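Local coordinates for protein type II restriction enzyme MspI (PDB 1SA3) that recognises the double-stranded DNA sequence 5'-CCGG-3' and cleaves it after the first cytosine, leaving fragments with 5'-phosphate ends, at residues 33-38 with 98-103; 39-44 with 60-65; 83-88 with 196-201; 117-120 with 125-128; 205-208 with 213-216. All blocks are in the same frame, centred on the assembly; numbering follows the deposited sequence.

Contact 1. Residues 33-38 with 98-103. With NA (sodium ion), chain G.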
# COMPACT_ATOMS: atom_id res chain seq x y z
N LEU E 33 8.81 12.40 2.08
CA LEU E 33 9.27 12.58 3.45
C LEU E 33 8.99 11.36 4.31
O LEU E 33 9.86 10.90 5.05
CB LEU E 33 8.62 13.82 4.07
CG LEU E 33 9.10 14.25 5.47
CD1 LEU E 33 8.70 15.71 5.72
CD2 LEU E 33 8.51 13.34 6.54
N TYR E 34 7.78 10.81 4.22
CA TYR E 34 7.46 9.66 5.04
C TYR E 34 8.13 8.37 4.59
O TYR E 34 8.32 7.45 5.39
CB TYR E 34 5.94 9.51 5.18
CG TYR E 34 5.43 10.45 6.26
CD1 TYR E 34 4.93 11.72 5.93
CD2 TYR E 34 5.55 10.12 7.60
CE1 TYR E 34 4.58 12.63 6.94
CE2 TYR E 34 5.21 11.01 8.61
CZ TYR E 34 4.73 12.27 8.27
OH TYR E 34 4.42 13.15 9.28
N GLU E 35 8.51 8.31 3.32
CA GLU E 35 9.25 7.14 2.85
C GLU E 35 10.60 7.23 3.54
O GLU E 35 11.12 6.26 4.10
CB GLU E 35 9.47 7.16 1.34
CG GLU E 35 10.38 6.03 0.87
CD GLU E 35 10.63 6.04 -0.62
OE1 GLU E 35 9.68 6.31 -1.38
OE2 GLU E 35 11.78 5.76 -1.03
N LYS E 36 11.17 8.43 3.53
CA LYS E 36 12.48 8.66 4.13
C LYS E 36 12.45 8.42 5.64
O LYS E 36 13.45 7.99 6.22
CB LYS E 36 12.93 10.09 3.83
CG LYS E 36 14.43 10.24 3.62
CD LYS E 36 15.13 10.66 4.89
CE LYS E 36 16.59 11.01 4.61
NZ LYS E 36 17.19 11.71 5.79
N TYR E 37 11.32 8.69 6.27
CA TYR E 37 11.15 8.49 7.71
C TYR E 37 11.38 7.01 8.02
O TYR E 37 12.06 6.67 8.99
CB TYR E 37 9.75 8.95 8.11
CG TYR E 37 9.45 9.01 9.60
CD1 TYR E 37 10.45 9.24 10.55
CD2 TYR E 37 8.14 8.89 10.05
CE1 TYR E 37 10.14 9.36 11.91
CE2 TYR E 37 7.81 9.01 11.38
CZ TYR E 37 8.81 9.25 12.31
OH TYR E 37 8.45 9.38 13.63
N ILE E 38 10.82 6.13 7.20
CA ILE E 38 11.00 4.69 7.41
C ILE E 38 12.45 4.30 7.13
O ILE E 38 13.05 3.56 7.90
CB ILE E 38 10.07 3.85 6.48
CG1 ILE E 38 8.60 4.10 6.83
CG2 ILE E 38 10.39 2.36 6.59
CD1 ILE E 38 8.19 3.60 8.21
N THR E 98 6.72 -1.60 -5.43
CA THR E 98 7.69 -1.48 -4.35
C THR E 98 8.33 -0.10 -4.28
O THR E 98 9.02 0.33 -5.21
CB THR E 98 8.79 -2.55 -4.50
OG1 THR E 98 8.17 -3.85 -4.51
CG2 THR E 98 9.76 -2.49 -3.34
N ASP E 99 8.11 0.60 -3.17
CA ASP E 99 8.65 1.94 -2.98
C ASP E 99 10.03 1.94 -2.35
O ASP E 99 10.82 2.86 -2.57
CB ASP E 99 7.73 2.78 -2.09
CG ASP E 99 6.42 3.12 -2.75
OD1 ASP E 99 6.44 3.47 -3.95
OD2 ASP E 99 5.36 3.05 -2.09
N ALA E 100 10.31 0.92 -1.55
CA ALA E 100 11.59 0.82 -0.85
C ALA E 100 11.74 -0.56 -0.25
O ALA E 100 10.78 -1.33 -0.23
CB ALA E 100 11.64 1.86 0.26
N THR E 101 12.93 -0.86 0.25
CA THR E 101 13.18 -2.15 0.86
C THR E 101 14.02 -2.03 2.13
O THR E 101 14.76 -1.06 2.33
CB THR E 101 13.93 -3.11 -0.09
OG1 THR E 101 15.23 -2.58 -0.40
CG2 THR E 101 13.16 -3.27 -1.39
N ILE E 102 13.86 -3.03 3.00
CA ILE E 102 14.63 -3.13 4.24
C ILE E 102 15.15 -4.57 4.21
O ILE E 102 14.40 -5.49 3.88
CB ILE E 102 13.76 -3.00 5.51
CG1 ILE E 102 13.11 -1.62 5.56
CG2 ILE E 102 14.62 -3.25 6.77
CD1 ILE E 102 12.14 -1.47 6.72
N ARG E 103 16.44 -4.75 4.49
CA ARG E 103 17.00 -6.10 4.54
C ARG E 103 17.48 -6.37 5.97
O ARG E 103 18.24 -5.58 6.53
CB ARG E 103 18.18 -6.25 3.57
CG ARG E 103 18.88 -7.61 3.71
CD ARG E 103 20.03 -7.76 2.72
NE ARG E 103 19.56 -7.80 1.34
CZ ARG E 103 18.91 -8.81 0.78
NH1 ARG E 103 18.63 -9.91 1.48
NH2 ARG E 103 18.52 -8.73 -0.48
NA NA G . 10.42 5.37 -3.40
O HOH W 1 8.12 5.73 -3.97
O HOH W 2 10.48 4.37 -5.46

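Contact 2. Residues 39-44 with 60-65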
# COMPACT_ATOMS: atom_id res chain seq x y z
N LEU E 39 13.01 4.81 6.04
CA LEU E 39 14.38 4.49 5.68
C LEU E 39 15.37 4.86 6.79
O LEU E 39 16.30 4.09 7.07
CB LEU E 39 14.78 5.19 4.37
CG LEU E 39 14.02 4.82 3.09
CD1 LEU E 39 14.47 5.73 1.96
CD2 LEU E 39 14.26 3.36 2.72
N ASP E 40 15.16 6.01 7.42
CA ASP E 40 16.05 6.45 8.49
C ASP E 40 15.89 5.63 9.77
O ASP E 40 16.87 5.35 10.46
CB ASP E 40 15.83 7.94 8.79
CG ASP E 40 16.47 8.84 7.74
OD1 ASP E 40 17.18 8.32 6.85
OD2 ASP E 40 16.26 10.07 7.82
N ILE E 41 14.66 5.25 10.10
CA ILE E 41 14.44 4.46 11.30
C ILE E 41 15.16 3.12 11.15
O ILE E 41 15.72 2.60 12.12
CB ILE E 41 12.92 4.23 11.55
CG1 ILE E 41 12.26 5.54 11.98
CG2 ILE E 41 12.72 3.15 12.62
CD1 ILE E 41 10.74 5.48 12.05
N PHE E 42 15.17 2.58 9.93
CA PHE E 42 15.81 1.30 9.64
C PHE E 42 17.08 1.43 8.80
O PHE E 42 17.41 0.53 8.02
CB PHE E 42 14.83 0.36 8.92
CG PHE E 42 13.68 -0.09 9.78
CD1 PHE E 42 12.58 0.74 10.00
CD2 PHE E 42 13.71 -1.33 10.41
CE1 PHE E 42 11.54 0.35 10.83
CE2 PHE E 42 12.68 -1.74 11.25
CZ PHE E 42 11.59 -0.90 11.46
N LYS E 43 17.79 2.54 8.97
CA LYS E 43 19.01 2.80 8.21
C LYS E 43 20.13 1.82 8.52
O LYS E 43 20.82 1.35 7.61
CB LYS E 43 19.49 4.24 8.48
CG LYS E 43 20.64 4.69 7.59
CD LYS E 43 21.07 6.10 7.96
CE LYS E 43 22.00 6.67 6.91
NZ LYS E 43 21.33 6.73 5.58
N ASP E 44 20.32 1.53 9.80
CA ASP E 44 21.35 0.61 10.24
C ASP E 44 21.00 0.03 11.60
O ASP E 44 20.04 0.46 12.23
CB ASP E 44 22.71 1.32 10.30
CG ASP E 44 22.61 2.68 10.95
OD1 ASP E 44 23.19 3.63 10.40
OD2 ASP E 44 21.96 2.80 12.01
N LYS E 60 9.46 4.12 18.14
CA LYS E 60 9.39 2.77 18.70
C LYS E 60 8.08 2.13 18.25
O LYS E 60 8.04 0.95 17.89
CB LYS E 60 9.44 2.78 20.23
CG LYS E 60 9.46 1.36 20.81
CD LYS E 60 9.32 1.32 22.32
CE LYS E 60 9.36 -0.14 22.82
NZ LYS E 60 9.03 -0.28 24.26
N ASP E 61 7.00 2.92 18.25
CA ASP E 61 5.70 2.41 17.82
C ASP E 61 5.77 2.00 16.35
O ASP E 61 5.27 0.95 15.97
CB ASP E 61 4.60 3.47 18.00
CG ASP E 61 3.24 2.99 17.52
OD1 ASP E 61 2.77 1.93 18.00
OD2 ASP E 61 2.62 3.66 16.66
N ILE E 62 6.39 2.84 15.54
CA ILE E 62 6.54 2.58 14.11
C ILE E 62 7.40 1.34 13.85
O ILE E 62 6.98 0.42 13.14
CB ILE E 62 7.16 3.81 13.40
CG1 ILE E 62 6.20 5.00 13.52
CG2 ILE E 62 7.47 3.47 11.93
CD1 ILE E 62 6.82 6.35 13.11
N SER E 63 8.59 1.31 14.45
CA SER E 63 9.47 0.17 14.26
C SER E 63 8.86 -1.15 14.81
O SER E 63 8.99 -2.20 14.17
CB SER E 63 10.84 0.45 14.90
OG SER E 63 10.75 0.73 16.28
N SER E 64 8.21 -1.09 15.97
CA SER E 64 7.58 -2.29 16.53
C SER E 64 6.45 -2.80 15.64
O SER E 64 6.28 -4.00 15.46
CB SER E 64 7.02 -2.01 17.93
OG SER E 64 8.05 -1.89 18.89
N LYS E 65 5.66 -1.89 15.08
CA LYS E 65 4.58 -2.31 14.19
C LYS E 65 5.15 -2.99 12.95
O LYS E 65 4.57 -3.94 12.42
CB LYS E 65 3.72 -1.11 13.77
CG LYS E 65 2.72 -0.64 14.83
CD LYS E 65 2.04 0.66 14.42
CE LYS E 65 1.02 1.08 15.47
NZ LYS E 65 0.43 2.42 15.20

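Contact 3. Residues 83-88 with 196-201. With NA (sodium ion), chain G.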
# COMPACT_ATOMS: atom_id res chain seq x y z
N SER E 83 16.73 1.02 1.67
CA SER E 83 16.97 1.87 0.52
C SER E 83 15.73 2.08 -0.33
O SER E 83 14.81 1.25 -0.35
CB SER E 83 18.07 1.28 -0.36
OG SER E 83 17.59 0.15 -1.08
N ASP E 84 15.72 3.21 -1.03
CA ASP E 84 14.66 3.56 -1.95
C ASP E 84 14.73 2.52 -3.07
O ASP E 84 15.81 2.02 -3.37
CB ASP E 84 14.92 4.95 -2.53
CG ASP E 84 13.95 5.32 -3.64
OD1 ASP E 84 14.41 5.89 -4.65
OD2 ASP E 84 12.75 5.04 -3.51
N THR E 85 13.60 2.20 -3.67
CA THR E 85 13.59 1.22 -4.75
C THR E 85 13.29 1.91 -6.06
O THR E 85 12.26 2.56 -6.22
CB THR E 85 12.52 0.13 -4.51
OG1 THR E 85 12.84 -0.57 -3.30
CG2 THR E 85 12.49 -0.86 -5.67
N ASP E 86 14.20 1.76 -7.02
CA ASP E 86 14.01 2.36 -8.33
C ASP E 86 14.65 1.40 -9.32
O ASP E 86 15.83 1.49 -9.61
CB ASP E 86 14.68 3.73 -8.37
CG ASP E 86 14.61 4.37 -9.74
OD1 ASP E 86 13.57 4.23 -10.41
OD2 ASP E 86 15.60 5.01 -10.13
N LEU E 87 13.84 0.47 -9.81
CA LEU E 87 14.31 -0.55 -10.74
C LEU E 87 14.35 -0.10 -12.19
O LEU E 87 15.07 -0.67 -13.01
CB LEU E 87 13.44 -1.79 -10.60
CG LEU E 87 13.24 -2.24 -9.15
CD1 LEU E 87 12.34 -3.46 -9.10
CD2 LEU E 87 14.60 -2.53 -8.51
N GLY E 88 13.57 0.93 -12.50
CA GLY E 88 13.54 1.45 -13.85
C GLY E 88 13.01 0.46 -14.87
O GLY E 88 13.43 0.46 -16.03
N GLY E 196 9.70 -11.65 -0.06
CA GLY E 196 11.09 -11.34 -0.34
C GLY E 196 11.43 -11.05 -1.80
O GLY E 196 12.60 -10.96 -2.15
N ASN E 197 10.42 -10.90 -2.64
CA ASN E 197 10.65 -10.62 -4.06
C ASN E 197 10.55 -9.10 -4.22
O ASN E 197 9.50 -8.52 -3.99
CB ASN E 197 9.58 -11.29 -4.92
CG ASN E 197 9.85 -11.16 -6.40
OD1 ASN E 197 10.36 -10.14 -6.87
ND2 ASN E 197 9.50 -12.20 -7.16
N ILE E 198 11.64 -8.46 -4.64
CA ILE E 198 11.65 -7.00 -4.78
C ILE E 198 10.58 -6.43 -5.71
O ILE E 198 10.20 -5.26 -5.59
CB ILE E 198 13.05 -6.51 -5.20
CG1 ILE E 198 13.16 -5.00 -4.95
CG2 ILE E 198 13.31 -6.84 -6.66
CD1 ILE E 198 14.59 -4.48 -5.07
N LEU E 199 10.06 -7.24 -6.64
CA LEU E 199 9.03 -6.77 -7.56
C LEU E 199 7.64 -6.67 -6.93
O LEU E 199 6.74 -6.07 -7.52
CB LEU E 199 8.94 -7.71 -8.77
CG LEU E 199 10.22 -7.86 -9.60
CD1 LEU E 199 10.02 -8.91 -10.68
CD2 LEU E 199 10.57 -6.51 -10.23
N HIS E 200 7.46 -7.26 -5.75
CA HIS E 200 6.16 -7.25 -5.08
C HIS E 200 6.29 -6.89 -3.60
O HIS E 200 6.93 -7.61 -2.83
CB HIS E 200 5.50 -8.63 -5.21
CG HIS E 200 5.45 -9.13 -6.61
ND1 HIS E 200 4.65 -8.56 -7.58
CD2 HIS E 200 6.16 -10.11 -7.24
CE1 HIS E 200 4.88 -9.15 -8.74
NE2 HIS E 200 5.79 -10.09 -8.56
N PRO E 201 5.66 -5.79 -3.16
CA PRO E 201 5.72 -5.36 -1.76
C PRO E 201 5.17 -6.43 -0.81
O PRO E 201 4.17 -7.08 -1.13
CB PRO E 201 4.85 -4.10 -1.72
CG PRO E 201 4.81 -3.64 -3.14
CD PRO E 201 4.76 -4.91 -3.94
NA NA G . 10.42 5.37 -3.40
O HOH W 2 10.48 4.37 -5.46
O HOH W 1 8.12 5.73 -3.97

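Contact 4. Residues 117-120 with 125-128. With nucleotides of chain A.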
# COMPACT_ATOMS: atom_id res chain seq x y z
N ASN E 117 5.61 -0.85 0.37
CA ASN E 117 4.82 0.12 -0.37
C ASN E 117 4.47 1.12 0.74
O ASN E 117 3.94 0.74 1.78
CB ASN E 117 3.55 -0.48 -0.96
CG ASN E 117 2.72 0.56 -1.71
OD1 ASN E 117 1.86 1.21 -1.12
ND2 ASN E 117 2.99 0.72 -3.00
N ILE E 118 4.76 2.40 0.51
CA ILE E 118 4.52 3.42 1.53
C ILE E 118 3.69 4.58 1.01
O ILE E 118 3.98 5.12 -0.05
CB ILE E 118 5.86 3.98 2.05
CG1 ILE E 118 6.78 2.82 2.43
CG2 ILE E 118 5.61 4.90 3.27
CD1 ILE E 118 8.19 3.24 2.84
N LYS E 119 2.66 4.96 1.77
CA LYS E 119 1.80 6.07 1.38
C LYS E 119 1.43 6.92 2.59
O LYS E 119 1.64 6.53 3.74
CB LYS E 119 0.48 5.56 0.78
CG LYS E 119 0.60 4.77 -0.50
CD LYS E 119 -0.79 4.34 -0.98
CE LYS E 119 -0.69 3.34 -2.12
NZ LYS E 119 0.15 3.85 -3.24
N HIS E 120 0.89 8.11 2.30
CA HIS E 120 0.42 9.01 3.35
C HIS E 120 -0.96 9.45 2.89
O HIS E 120 -1.23 9.57 1.69
CB HIS E 120 1.32 10.24 3.49
CG HIS E 120 0.97 11.37 2.56
ND1 HIS E 120 1.18 11.31 1.20
CD2 HIS E 120 0.42 12.58 2.80
CE1 HIS E 120 0.77 12.43 0.64
NE2 HIS E 120 0.31 13.22 1.59
N LYS E 125 -8.83 5.24 3.61
CA LYS E 125 -8.69 4.63 2.30
C LYS E 125 -8.10 5.66 1.33
O LYS E 125 -8.45 6.84 1.35
CB LYS E 125 -10.05 4.16 1.77
CG LYS E 125 -10.38 2.68 2.02
CD LYS E 125 -10.81 2.41 3.44
CE LYS E 125 -10.99 0.91 3.68
NZ LYS E 125 -11.78 0.26 2.59
N VAL E 126 -7.19 5.20 0.48
CA VAL E 126 -6.55 6.06 -0.49
C VAL E 126 -6.24 5.23 -1.73
O VAL E 126 -6.16 4.00 -1.67
CB VAL E 126 -5.25 6.64 0.08
CG1 VAL E 126 -4.27 5.51 0.35
CG2 VAL E 126 -4.67 7.67 -0.87
N SER E 127 -6.09 5.92 -2.86
CA SER E 127 -5.79 5.26 -4.12
C SER E 127 -4.62 4.30 -4.01
O SER E 127 -3.55 4.67 -3.52
CB SER E 127 -5.50 6.31 -5.19
OG SER E 127 -6.59 7.21 -5.32
N ILE E 128 -4.82 3.06 -4.45
CA ILE E 128 -3.74 2.07 -4.43
C ILE E 128 -3.24 1.78 -5.84
O ILE E 128 -2.10 1.35 -6.01
CB ILE E 128 -4.18 0.74 -3.80
CG1 ILE E 128 -5.53 0.31 -4.36
CG2 ILE E 128 -4.20 0.88 -2.28
CD1 ILE E 128 -6.04 -1.02 -3.80
P DG A 6 0.37 9.12 -1.59
OP1 DG A 6 1.22 9.06 -0.37
OP2 DG A 6 -0.53 7.98 -1.91
O5' DG A 6 -0.53 10.44 -1.56
C5' DG A 6 -1.95 10.36 -1.51
C4' DG A 6 -2.54 11.73 -1.75
O4' DG A 6 -2.62 11.87 -3.19
C3' DG A 6 -3.97 11.85 -1.25
O3' DG A 6 -4.11 12.60 -0.06
C2' DG A 6 -4.73 12.55 -2.36
C1' DG A 6 -3.85 12.47 -3.59
N9 DG A 6 -4.54 11.55 -4.49
C8 DG A 6 -4.28 10.21 -4.69
N7 DG A 6 -5.18 9.62 -5.44
C5 DG A 6 -6.06 10.63 -5.79
C6 DG A 6 -7.25 10.60 -6.58
O6 DG A 6 -7.78 9.63 -7.14
N1 DG A 6 -7.84 11.86 -6.68
C2 DG A 6 -7.35 13.01 -6.08
N2 DG A 6 -8.07 14.14 -6.28
N3 DG A 6 -6.25 13.05 -5.34
C4 DG A 6 -5.66 11.84 -5.24
O HOH W 3 -0.06 1.18 -4.30

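Contact 5. Residues 205-208 with 213-216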
# COMPACT_ATOMS: atom_id res chain seq x y z
N ILE E 205 2.56 0.07 4.25
CA ILE E 205 2.72 1.05 5.32
C ILE E 205 1.86 2.26 4.98
O ILE E 205 2.00 2.84 3.92
CB ILE E 205 4.20 1.49 5.44
CG1 ILE E 205 5.07 0.27 5.77
CG2 ILE E 205 4.36 2.57 6.52
CD1 ILE E 205 6.57 0.58 5.87
N ARG E 206 0.96 2.62 5.89
CA ARG E 206 0.07 3.75 5.69
C ARG E 206 0.17 4.77 6.82
O ARG E 206 -0.26 4.50 7.94
CB ARG E 206 -1.38 3.27 5.58
CG ARG E 206 -1.65 2.30 4.44
CD ARG E 206 -1.44 2.94 3.08
NE ARG E 206 -1.78 2.01 2.00
CZ ARG E 206 -2.99 1.53 1.78
NH1 ARG E 206 -4.00 1.89 2.56
NH2 ARG E 206 -3.20 0.69 0.78
N PHE E 207 0.75 5.92 6.51
CA PHE E 207 0.87 7.00 7.50
C PHE E 207 -0.38 7.86 7.42
O PHE E 207 -0.78 8.29 6.33
CB PHE E 207 2.08 7.89 7.19
CG PHE E 207 3.39 7.29 7.59
CD1 PHE E 207 4.20 6.69 6.64
CD2 PHE E 207 3.81 7.34 8.90
CE1 PHE E 207 5.43 6.14 7.01
CE2 PHE E 207 5.04 6.80 9.28
CZ PHE E 207 5.85 6.20 8.33
N GLN E 208 -1.00 8.09 8.57
CA GLN E 208 -2.17 8.94 8.61
C GLN E 208 -1.61 10.33 8.93
O GLN E 208 -1.03 10.55 9.99
CB GLN E 208 -3.14 8.50 9.69
CG GLN E 208 -4.40 9.35 9.74
CD GLN E 208 -5.41 8.81 10.72
OE1 GLN E 208 -5.06 8.45 11.85
NE2 GLN E 208 -6.67 8.75 10.31
N GLU E 213 0.51 17.13 9.52
CA GLU E 213 1.18 16.49 10.65
C GLU E 213 0.89 15.01 10.87
O GLU E 213 -0.20 14.53 10.57
CB GLU E 213 0.86 17.24 11.94
CG GLU E 213 1.16 18.74 11.89
CD GLU E 213 2.62 19.04 11.66
OE1 GLU E 213 3.48 18.46 12.36
OE2 GLU E 213 2.93 19.87 10.77
N TYR E 214 1.87 14.30 11.42
CA TYR E 214 1.76 12.88 11.73
C TYR E 214 0.64 12.61 12.73
O TYR E 214 0.50 13.33 13.72
CB TYR E 214 3.08 12.38 12.32
CG TYR E 214 3.05 10.92 12.75
CD1 TYR E 214 3.36 9.91 11.84
CD2 TYR E 214 2.74 10.56 14.06
CE1 TYR E 214 3.36 8.57 12.22
CE2 TYR E 214 2.74 9.22 14.45
CZ TYR E 214 3.05 8.23 13.52
OH TYR E 214 3.08 6.90 13.89
N VAL E 215 -0.15 11.58 12.47
CA VAL E 215 -1.21 11.22 13.40
C VAL E 215 -0.94 9.81 13.91
O VAL E 215 -0.90 9.59 15.12
CB VAL E 215 -2.59 11.26 12.73
CG1 VAL E 215 -3.66 10.84 13.74
CG2 VAL E 215 -2.86 12.68 12.24
N ASP E 216 -0.73 8.87 13.00
CA ASP E 216 -0.46 7.48 13.38
C ASP E 216 0.03 6.74 12.13
O ASP E 216 0.16 7.32 11.05
CB ASP E 216 -1.75 6.82 13.88
CG ASP E 216 -1.50 5.61 14.77
OD1 ASP E 216 -0.33 5.21 14.92
OD2 ASP E 216 -2.48 5.07 15.32

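Contact 1. Residues 33-38 with 98-103
At the sodium site of this nuclease, Glu35 from helix 23-41 meets Asp99 at the entrance to strand 100-106, and the ion joins them. Glu35 grips the metal through both carboxylate oxygens, though unevenly: OE1 lies 2.4 Å from the sodium and OE2 2.8 Å. A glutamate suits this position because its chain can span the gap: with CG anti to the backbone N (chi1 173°) and the rest extended, the carboxylate is carried out to the strand. Asp99 contributes its backbone carbonyl, O to sodium 2.7 Å, while its carboxylate serves the shell indirectly. Asp99 OD1 accepts a hydrogen bond of 2.8 Å from water 1. That water is also a ligand of the sodium. Asp99 OD2 is held by the backbone N of Ile118 on the neighbouring strand. Water 2 and Asp84 OD2 complete the coordination. Such a cluster of acidic groups beside the central sheet is the metal site of a PDDEXK nuclease, and the break in regular pairing where Asp99 and Ala100 both face Leu116, a classic beta bulge, lies at this point. Glu35 OE2 and Asp99 O stand 3.4 Å apart, two acceptors brought close by their shared cation. One helical turn further on, the contact becomes apolar. Ile38 rests its CG2 on CD1 of Ile102 at 4.2 Å, two branched side chains filling the space between helix and sheet.

Contact 2. Residues 39-44 with 60-65
Ile41 sends its CG1 branch anti to its carbonyl carbon (chi1 -71°) and keeps that branch extended (chi2 172°), which carries CD1 across to helix 57-69 and the beta-branch of Ile62 and leaves CG2 facing Ser63. Phe42, next along, likewise has CG anti to the carbonyl carbon (chi1 -68°); its CB leaves across the line to helix 57-69 rather than at it, and the length of the ring brings CZ in to Ser63.

Ile41 CD1 sits 3.8 Å from Ile62 CG2, and the two isoleucines lie at about a right angle to one another, so a single methyl touches several atoms of its partner. Beside this pair, Ile41 CG2 approaches Ser63 CB at 4.0 Å. Phe42 CZ comes within 3.7 Å of Ser63 CA, obliquely to the ring, while Ser63 O lies in the ring plane at its edge. The smallness of serine suits this spot: its CA and CB offer a low surface to both larger side chains, and its hydroxyl turns back to its own helix, where Glu59 O is a hydrogen-bond partner.

Away from this packing Lys65 NZ forms a salt bridge of 2.9 Å with Asp61 OD2, using the syn lone pair of that oxygen, and it also bridges to Asp216 of strand 213-221.

The contact thus packs the last turn of helix 23-41 and the residue just after it against helix 57-69. Phe42 also reaches Ile102 and Phe104 of strand 100-106, Ile41 touches Leu5 of helix 4-12, and Ile62 extends to Tyr214 and Val217 of strand 213-221.

Contact 3. Residues 83-88 with 196-201
Leu87 lies against Ile198 and Leu199, which form the middle of a type I beta turn from Asn197 to His200; an Asx turn made by Asn197 braces the same loop. The contact thereby joins the loop after edge strand 77-84 to the loop leading into strand 203-210.

The two methyls of Leu87 divide the work. With CG anti to the carbonyl carbon (chi1 -49°), the side chain points its tip at the turn: CD2 meets Ile198 CD1 at 4.0 Å, and CD1 meets Leu199 CD2 at 3.7 Å, so the fork of one leucine spans two consecutive residues. Ile198 can reach because its CG1 stands anti to the backbone N (chi1 -164°) and the branch continues extended, placing CD1 at the far end. It runs past Leu87 in the opposite direction, and the same methyl also touches Thr85 CG2 at 4.2 Å. Leu199 sets out away from the other loop, yet its CD2 swings back to meet Leu87. Leucine offers two methyls at its tip and isoleucine one at the end of a long branch, so three apolar ends can meet on a partly exposed surface; all three residues also touch a crystal neighbour, which may influence their conformations.

Thr85 presents its methyl to Ile198 while its backbone turns to the sodium site: water 2, a metal ligand, donates to Thr85 O over 2.6 Å. Asp84, just before it, binds the ion directly through OD2 at 2.4 Å, beside Glu35. Within the turn, Leu199 N donates to Asn197 OD1 across 2.9 Å with an N-H...O angle of 160°, the donor tilted from the carbonyl plane.

Contact 4. Residues 117-120 with 125-128
Lys119 lays its aliphatic chain against Val126, CD to CG1 at 3.9 Å. A lysine suits the place because it can bury its methylenes here and still end in an amine, turned aside by a bend at the last torsion (chi4 -54°). Further out, Lys119 CE makes a CH-to-carbonyl approach, 3.5 Å from Ser127 O, close to the CA of Ile128.

Water links the polar ends. Water 3 accepts from Lys119 NZ at 2.9 Å, donates to Ile128 O at 2.7 Å, and takes a further, weak bond from Asn117 ND2, which also bonds Lys97 O.

One nucleotide, DG6 of chain A, touches both segments, its phosphate at His120 and its base at Ser127. OP1 receives two protein hydrogens, from His120 N at 2.9 Å and from His120 ND1 at 2.7 Å, the phosphate oxygen lying at the edge of the imidazole near its plane. Ser127 OG donates to N7 of DG6 over 2.8 Å, a major-groove contact, and Lys261 NZ also bonds that hydroxyl.

Asn117 and Lys119, following Asp99 in the sequence, are consistent with the (D/E)XK part of the PDDEXK nuclease core, asparagine probably standing where an acid is usual.

Contact 5. Residues 205-208 with 213-216
Phe207 and Tyr214 meet edge to edge, with CD2 of the phenylalanine 3.6 Å from CE1 of the tyrosine and each of these atoms near the plane of the other ring. This is neither an offset stack nor a T-shaped pair, since no ring face is used between them. The backbone N of Asp216 lies over one face of Tyr214, 3.7 Å above the plane and toward the rim, while Phe207 also meets the ring of Tyr34 from helix 23-41 at a slant. Large aromatic residues suit this side because they fill the space between hairpin and helices.

The backbones pair as in an antiparallel hairpin, but with a distortion. Gln208 N donates to Asp216 O over 2.8 Å. In return, Gln208 O accepts from Val215 N at 2.8 Å, almost along the C=O axis although the angle at the hydrogen is only 139°, and more weakly from Asp216 N at 3.5 Å. Val215 and Asp216 thus share one residue opposite, a classic beta bulge. The short strand segments lie 119° apart in direction, well short of antiparallel.

The bulge presses Val215 CB to 3.2 Å from Gln208 O, a tight contact; a beta-branched residue otherwise suits an extended strand. Val215 CG1 is 3.4 Å from Gln208 OE1, as the glutamine chain, extended from a CG anti to the backbone N (chi1 -178°), runs aslant past it.

Main-chain bonds therefore set the pairing, and the Phe207 and Tyr214 rings add an apolar contact on the side that faces helix 23-41, while the charged ends of Asp216 and Glu213 are tied to Lys65 and Arg2 outside the hairpin.

How the contacts relate
The sodium ion ties contacts 1 and 3 together: their centres are 10 Å apart, they share waters 1 and 2, and Thr98 OG1 lies 2.7 Å from Ile198 O, probably hydrogen-bonded. Contact 4 adjoins contact 1 along strand 111-121, with Asp99 OD2 2.7 Å from Ile118 N, and holds the DNA nucleotide; the Lys119 side chain is about 10 Å from the ion. Strands 111-121 and 203-210 then lead into contact 5, with Asn117 O and Ile205 N 2.9 Å apart. Contact 2 backs contact 1 through Ile38 and Ile62 and reaches contact 5 by the Lys65 NZ–Asp216 OD1 salt bridge of 2.9 Å, remaining about 13 Å from the nucleic acid at its nearest atom.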